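Local coordinates for protein botulinum neurotoxin type C1 (Clostridium botulinum, PDB 3R4S) that probably binds gangliosides on nerve cells through its receptor-binding region, so that the toxin's zinc-protease chain can enter, at residues F148-M160 with Y163-L177. Numbering follows the deposited sequence.
Sequences FFVTVTNNMMGNM and YINGKLIDTIKVKEL
Gly158 O is gripped by two donors from Lys173 and Val174. Val174 N reaches Gly158 O at 2.8 Å with an almost straight N-H...O angle of 176°, and Lys173 NZ lies on a lone pair in the Gly158 carbonyl plane. The lysine chain, bent at chi2 (67°) and chi4 (85°), folds back alongside this oxygen, bringing Lys173 CD to within 3.1 Å of Gly158 O. These two bonds tie the turn from Asn155 to Gly158 to the end of strand 167-173 and the residue after it; the ammonium also bonds Val174 O of its own segment. Met160 and Ile172 exchange backbone bonds in both directions as an antiparallel hydrogen-bonded pair. A water links Asn159 OD1 with Thr171 OG1.

Strands 148-155, 159-164 and 167-173 follow one another as two successive antiparallel hairpins, a meander in the jelly-roll, lectin-like N-terminal half of the receptor-binding region; strand 77-87 pairs with the far side of 148-155. Where the first two strands run together, Thr151 and Tyr163 bond reciprocally, with Tyr163 N to Thr151 O at 2.7 Å. Thr151 O also lies in the plane of the Tyr163 ring, at its edge, 3.5 Å from Tyr163 CD2, while Leu168 CD1 covers one face, over the centre of the Tyr163 ring and 3.8 Å above its plane. A water connects Tyr163 OH to Thr153 OG1.

Asn165, in the type I' turn from Ile164 to Lys167, extends the ladder with one backbone and one side-chain bond: its N donates to Phe149 O, and its OD1 accepts from Phe149 N in place of a backbone carbonyl. On the sheet face carrying Val150, Ile164 CD1 sits 3.9 Å from Val150 CG2 and also meets Phe148 CD1. At the other end, Val174 CG2 packs 3.4 Å from Asn154 ND2, a buried amide nitrogen with no polar partner in the model, and Met156 SD touches both Val174 CG1 and Leu177 CD1.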
loop_
_atom_site.group_PDB
_atom_site.type_symbol
_atom_site.label_atom_id
_atom_site.label_comp_id
_atom_site.label_asym_id
_atom_site.label_seq_id
_atom_site.Cartn_x
_atom_site.Cartn_y
_atom_site.Cartn_z
ATOM N N PHE A 148 -5.009 -0.131 1.354
ATOM C CA PHE A 148 -5.741 0.680 0.393
ATOM C C PHE A 148 -6.957 1.335 1.050
ATOM O O PHE A 148 -7.428 0.894 2.095
ATOM C CB PHE A 148 -6.125 -0.109 -0.872
ATOM C CG PHE A 148 -6.979 -1.345 -0.623
ATOM C CD1 PHE A 148 -8.334 -1.345 -0.924
ATOM C CD2 PHE A 148 -6.408 -2.525 -0.148
ATOM C CE1 PHE A 148 -9.125 -2.497 -0.734
ATOM C CE2 PHE A 148 -7.180 -3.675 0.047
ATOM C CZ PHE A 148 -8.546 -3.663 -0.255
ATOM N N PHE A 149 -7.428 2.412 0.440
ATOM C CA PHE A 149 -8.519 3.202 0.987
ATOM C C PHE A 149 -9.791 2.944 0.186
ATOM O O PHE A 149 -9.869 3.255 -1.000
ATOM C CB PHE A 149 -8.171 4.691 0.928
ATOM C CG PHE A 149 -9.198 5.573 1.571
ATOM C CD1 PHE A 149 -9.513 5.420 2.919
ATOM C CD2 PHE A 149 -9.857 6.550 0.839
ATOM C CE1 PHE A 149 -10.467 6.244 3.532
ATOM C CE2 PHE A 149 -10.817 7.373 1.445
ATOM C CZ PHE A 149 -11.117 7.221 2.792
ATOM N N VAL A 150 -10.776 2.355 0.838
ATOM C CA VAL A 150 -12.044 2.052 0.198
ATOM C C VAL A 150 -13.044 3.173 0.440
ATOM O O VAL A 150 -13.111 3.758 1.530
ATOM C CB VAL A 150 -12.625 0.753 0.747
ATOM C CG1 VAL A 150 -14.083 0.581 0.305
ATOM C CG2 VAL A 150 -11.759 -0.454 0.300
ATOM N N THR A 151 -13.812 3.497 -0.584
ATOM C CA THR A 151 -14.977 4.338 -0.364
ATOM C C THR A 151 -16.111 3.818 -1.219
ATOM O O THR A 151 -15.982 3.703 -2.441
ATOM C CB THR A 151 -14.705 5.806 -0.691
ATOM O OG1 THR A 151 -13.446 6.189 -0.121
ATOM C CG2 THR A 151 -15.823 6.689 -0.132
ATOM N N VAL A 152 -17.207 3.465 -0.560
ATOM C CA VAL A 152 -18.417 3.045 -1.240
ATOM C C VAL A 152 -19.450 4.156 -1.085
ATOM O O VAL A 152 -19.632 4.688 0.020
ATOM C CB VAL A 152 -18.970 1.741 -0.628
ATOM C CG1 VAL A 152 -20.385 1.470 -1.120
ATOM C CG2 VAL A 152 -18.042 0.560 -0.925
ATOM N N THR A 153 -20.116 4.527 -2.178
ATOM C CA THR A 153 -21.224 5.473 -2.061
ATOM C C THR A 153 -22.471 4.863 -2.658
ATOM O O THR A 153 -22.397 4.088 -3.604
ATOM C CB THR A 153 -20.934 6.858 -2.703
ATOM O OG1 THR A 153 -20.866 6.741 -4.131
ATOM C CG2 THR A 153 -19.631 7.445 -2.167
ATOM N N ASN A 154 -23.616 5.197 -2.080
ATOM C CA ASN A 154 -24.884 4.706 -2.583
ATOM C C ASN A 154 -25.927 5.808 -2.623
ATOM O O ASN A 154 -25.974 6.657 -1.746
ATOM C CB ASN A 154 -25.404 3.578 -1.716
ATOM C CG ASN A 154 -26.595 2.890 -2.335
ATOM O OD1 ASN A 154 -27.735 2.991 -1.846
ATOM N ND2 ASN A 154 -26.346 2.195 -3.420
ATOM N N ASN A 155 -26.761 5.771 -3.652
ATOM C CA ASN A 155 -27.869 6.697 -3.810
ATOM C C ASN A 155 -29.040 5.904 -4.383
ATOM O O ASN A 155 -28.971 5.441 -5.519
ATOM C CB ASN A 155 -27.465 7.832 -4.759
ATOM C CG ASN A 155 -28.558 8.877 -4.924
ATOM O OD1 ASN A 155 -29.716 8.617 -4.649
ATOM N ND2 ASN A 155 -28.190 10.056 -5.386
ATOM N N MET A 156 -30.098 5.714 -3.594
ATOM C CA MET A 156 -31.246 4.933 -4.054
ATOM C C MET A 156 -31.812 5.463 -5.374
ATOM O O MET A 156 -32.270 4.692 -6.213
ATOM C CB MET A 156 -32.346 4.863 -2.988
ATOM C CG MET A 156 -31.988 3.996 -1.791
ATOM S SD MET A 156 -31.489 2.305 -2.214
ATOM C CE MET A 156 -31.187 1.635 -0.572
ATOM N N MET A 157 -31.740 6.774 -5.577
ATOM C CA MET A 157 -32.222 7.378 -6.821
ATOM C C MET A 157 -31.168 7.395 -7.927
ATOM O O MET A 157 -31.409 7.924 -9.007
ATOM C CB MET A 157 -32.702 8.803 -6.558
ATOM C CG MET A 157 -33.928 8.886 -5.658
ATOM S SD MET A 157 -35.423 8.319 -6.495
ATOM C CE MET A 157 -35.366 6.546 -6.189
ATOM N N GLY A 158 -29.997 6.825 -7.664
ATOM C CA GLY A 158 -28.910 6.916 -8.620
ATOM C C GLY A 158 -28.070 5.664 -8.727
ATOM O O GLY A 158 -28.563 4.593 -9.096
ATOM N N ASN A 159 -26.787 5.806 -8.411
ATOM C CA ASN A 159 -25.836 4.717 -8.567
ATOM C C ASN A 159 -25.181 4.295 -7.258
ATOM O O ASN A 159 -25.153 5.053 -6.277
ATOM C CB ASN A 159 -24.749 5.141 -9.549
ATOM C CG ASN A 159 -25.310 5.511 -10.891
ATOM O OD1 ASN A 159 -25.793 4.650 -11.626
ATOM N ND2 ASN A 159 -25.270 6.794 -11.216
ATOM N N MET A 160 -24.668 3.075 -7.251
ATOM C CA MET A 160 -23.806 2.624 -6.168
ATOM C C MET A 160 -22.409 2.547 -6.762
ATOM O O MET A 160 -22.221 2.081 -7.903
ATOM C CB MET A 160 -24.262 1.279 -5.585
ATOM C CG MET A 160 -24.188 0.097 -6.547
ATOM S SD MET A 160 -24.841 -1.423 -5.799
ATOM C CE MET A 160 -23.992 -1.387 -4.246
ATOM N N TYR A 163 -14.861 3.275 -4.827
ATOM C CA TYR A 163 -13.592 3.897 -5.156
ATOM C C TYR A 163 -12.455 3.223 -4.395
ATOM O O TYR A 163 -12.640 2.727 -3.285
ATOM C CB TYR A 163 -13.595 5.368 -4.747
ATOM C CG TYR A 163 -14.684 6.252 -5.323
ATOM C CD1 TYR A 163 -14.365 7.316 -6.167
ATOM C CD2 TYR A 163 -16.016 6.064 -4.989
ATOM C CE1 TYR A 163 -15.352 8.161 -6.682
ATOM C CE2 TYR A 163 -17.016 6.902 -5.506
ATOM C CZ TYR A 163 -16.673 7.946 -6.344
ATOM O OH TYR A 163 -17.651 8.779 -6.848
ATOM N N ILE A 164 -11.268 3.243 -4.985
ATOM C CA ILE A 164 -10.083 2.706 -4.344
ATOM C C ILE A 164 -9.024 3.797 -4.443
ATOM O O ILE A 164 -8.766 4.324 -5.525
ATOM C CB ILE A 164 -9.620 1.401 -5.030
ATOM C CG1 ILE A 164 -10.734 0.357 -4.972
ATOM C CG2 ILE A 164 -8.333 0.853 -4.393
ATOM C CD1 ILE A 164 -11.079 -0.101 -3.552
ATOM N N ASN A 165 -8.469 4.179 -3.298
ATOM C CA ASN A 165 -7.502 5.261 -3.234
ATOM C C ASN A 165 -7.971 6.497 -3.990
ATOM O O ASN A 165 -7.207 7.128 -4.721
ATOM C CB ASN A 165 -6.135 4.770 -3.721
ATOM C CG ASN A 165 -5.623 3.596 -2.900
ATOM O OD1 ASN A 165 -5.807 3.559 -1.675
ATOM N ND2 ASN A 165 -4.969 2.633 -3.564
ATOM N N GLY A 166 -9.244 6.836 -3.803
ATOM C CA GLY A 166 -9.799 8.053 -4.365
ATOM C C GLY A 166 -10.193 7.971 -5.830
ATOM O O GLY A 166 -10.594 8.969 -6.414
ATOM N N LYS A 167 -10.059 6.794 -6.431
ATOM C CA LYS A 167 -10.388 6.620 -7.839
ATOM C C LYS A 167 -11.593 5.705 -8.012
ATOM O O LYS A 167 -11.611 4.586 -7.489
ATOM C CB LYS A 167 -9.206 6.012 -8.599
ATOM C CG LYS A 167 -8.425 7.004 -9.444
ATOM C CD LYS A 167 -7.554 7.899 -8.595
ATOM C CE LYS A 167 -6.762 8.852 -9.473
ATOM N NZ LYS A 167 -6.106 8.133 -10.601
ATOM N N LEU A 168 -12.582 6.178 -8.761
ATOM C CA LEU A 168 -13.765 5.380 -9.095
ATOM C C LEU A 168 -13.377 4.123 -9.864
ATOM O O LEU A 168 -12.690 4.203 -10.866
ATOM C CB LEU A 168 -14.747 6.192 -9.938
ATOM C CG LEU A 168 -16.037 5.443 -10.286
ATOM C CD1 LEU A 168 -16.830 5.139 -9.020
ATOM C CD2 LEU A 168 -16.886 6.261 -11.269
ATOM N N ILE A 169 -13.856 2.973 -9.400
ATOM C CA ILE A 169 -13.470 1.658 -9.923
ATOM C C ILE A 169 -14.673 0.919 -10.523
ATOM O O ILE A 169 -14.537 0.171 -11.480
ATOM C CB ILE A 169 -12.863 0.777 -8.778
ATOM C CG1 ILE A 169 -11.485 1.302 -8.366
ATOM C CG2 ILE A 169 -12.771 -0.682 -9.177
ATOM C CD1 ILE A 169 -10.556 1.582 -9.542
ATOM N N ASP A 170 -15.857 1.133 -9.955
ATOM C CA ASP A 170 -17.059 0.412 -10.383
ATOM C C ASP A 170 -18.291 1.251 -10.054
ATOM O O ASP A 170 -18.372 1.863 -8.986
ATOM C CB ASP A 170 -17.160 -0.939 -9.658
ATOM C CG ASP A 170 -18.092 -1.930 -10.358
ATOM O OD1 ASP A 170 -18.653 -1.598 -11.424
ATOM O OD2 ASP A 170 -18.260 -3.061 -9.841
ATOM N N THR A 171 -19.245 1.282 -10.974
ATOM C CA THR A 171 -20.480 2.037 -10.789
ATOM C C THR A 171 -21.610 1.257 -11.442
ATOM O O THR A 171 -21.421 0.664 -12.511
ATOM C CB THR A 171 -20.391 3.461 -11.385
ATOM O OG1 THR A 171 -21.668 4.102 -11.292
ATOM C CG2 THR A 171 -19.943 3.429 -12.855
ATOM N N ILE A 172 -22.760 1.228 -10.774
ATOM C CA ILE A 172 -23.945 0.522 -11.258
ATOM C C ILE A 172 -25.209 1.250 -10.807
ATOM O O ILE A 172 -25.301 1.707 -9.666
ATOM C CB ILE A 172 -23.987 -0.946 -10.760
ATOM C CG1 ILE A 172 -22.694 -1.672 -11.141
ATOM C CG2 ILE A 172 -25.151 -1.689 -11.378
ATOM C CD1 ILE A 172 -22.742 -3.194 -10.965
ATOM N N LYS A 173 -26.178 1.368 -11.707
ATOM C CA LYS A 173 -27.464 1.971 -11.372
ATOM C C LYS A 173 -28.125 1.129 -10.292
ATOM O O LYS A 173 -28.168 -0.089 -10.405
ATOM C CB LYS A 173 -28.365 2.027 -12.610
ATOM C CG LYS A 173 -29.790 2.525 -12.328
ATOM C CD LYS A 173 -29.780 3.990 -11.928
ATOM C CE LYS A 173 -31.110 4.457 -11.323
ATOM N NZ LYS A 173 -31.243 4.183 -9.845
ATOM N N VAL A 174 -28.634 1.767 -9.241
ATOM C CA VAL A 174 -29.288 1.019 -8.178
ATOM C C VAL A 174 -30.676 0.588 -8.640
ATOM O O VAL A 174 -31.460 1.413 -9.116
ATOM C CB VAL A 174 -29.423 1.853 -6.874
ATOM C CG1 VAL A 174 -30.224 1.082 -5.820
ATOM C CG2 VAL A 174 -28.048 2.240 -6.336
ATOM N N LYS A 175 -30.982 -0.697 -8.492
ATOM C CA LYS A 175 -32.292 -1.212 -8.880
ATOM C C LYS A 175 -33.290 -0.963 -7.752
ATOM O O LYS A 175 -32.912 -0.529 -6.666
ATOM C CB LYS A 175 -32.209 -2.704 -9.204
ATOM C CG LYS A 175 -32.045 -3.605 -7.981
ATOM C CD LYS A 175 -31.759 -5.049 -8.397
ATOM C CE LYS A 175 -32.015 -6.030 -7.249
ATOM N NZ LYS A 175 -31.574 -7.417 -7.589
ATOM N N GLU A 176 -34.565 -1.218 -8.012
ATOM C CA GLU A 176 -35.580 -1.073 -6.979
ATOM C C GLU A 176 -35.285 -2.065 -5.852
ATOM O O GLU A 176 -35.195 -3.274 -6.076
ATOM C CB GLU A 176 -36.974 -1.316 -7.560
ATOM C CG GLU A 176 -38.096 -0.657 -6.765
ATOM C CD GLU A 176 -39.444 -0.745 -7.470
ATOM O OE1 GLU A 176 -40.213 0.243 -7.413
ATOM O OE2 GLU A 176 -39.731 -1.798 -8.085
ATOM N N LEU A 177 -35.105 -1.555 -4.642
ATOM C CA LEU A 177 -34.767 -2.426 -3.520
ATOM C C LEU A 177 -35.825 -2.318 -2.435
ATOM O O LEU A 177 -35.512 -2.216 -1.249
ATOM C CB LEU A 177 -33.386 -2.078 -2.965
ATOM C CG LEU A 177 -32.216 -2.293 -3.921
ATOM C CD1 LEU A 177 -30.963 -1.656 -3.343
ATOM C CD2 LEU A 177 -31.989 -3.781 -4.198
HETATM O O HOH W 1 -11.382 5.597 -2.065
HETATM O O HOH W 2 -19.892 9.047 -5.315
HETATM O O HOH W 3 -33.674 2.075 -6.298
HETATM O O HOH W 4 -23.607 3.487 -13.088
#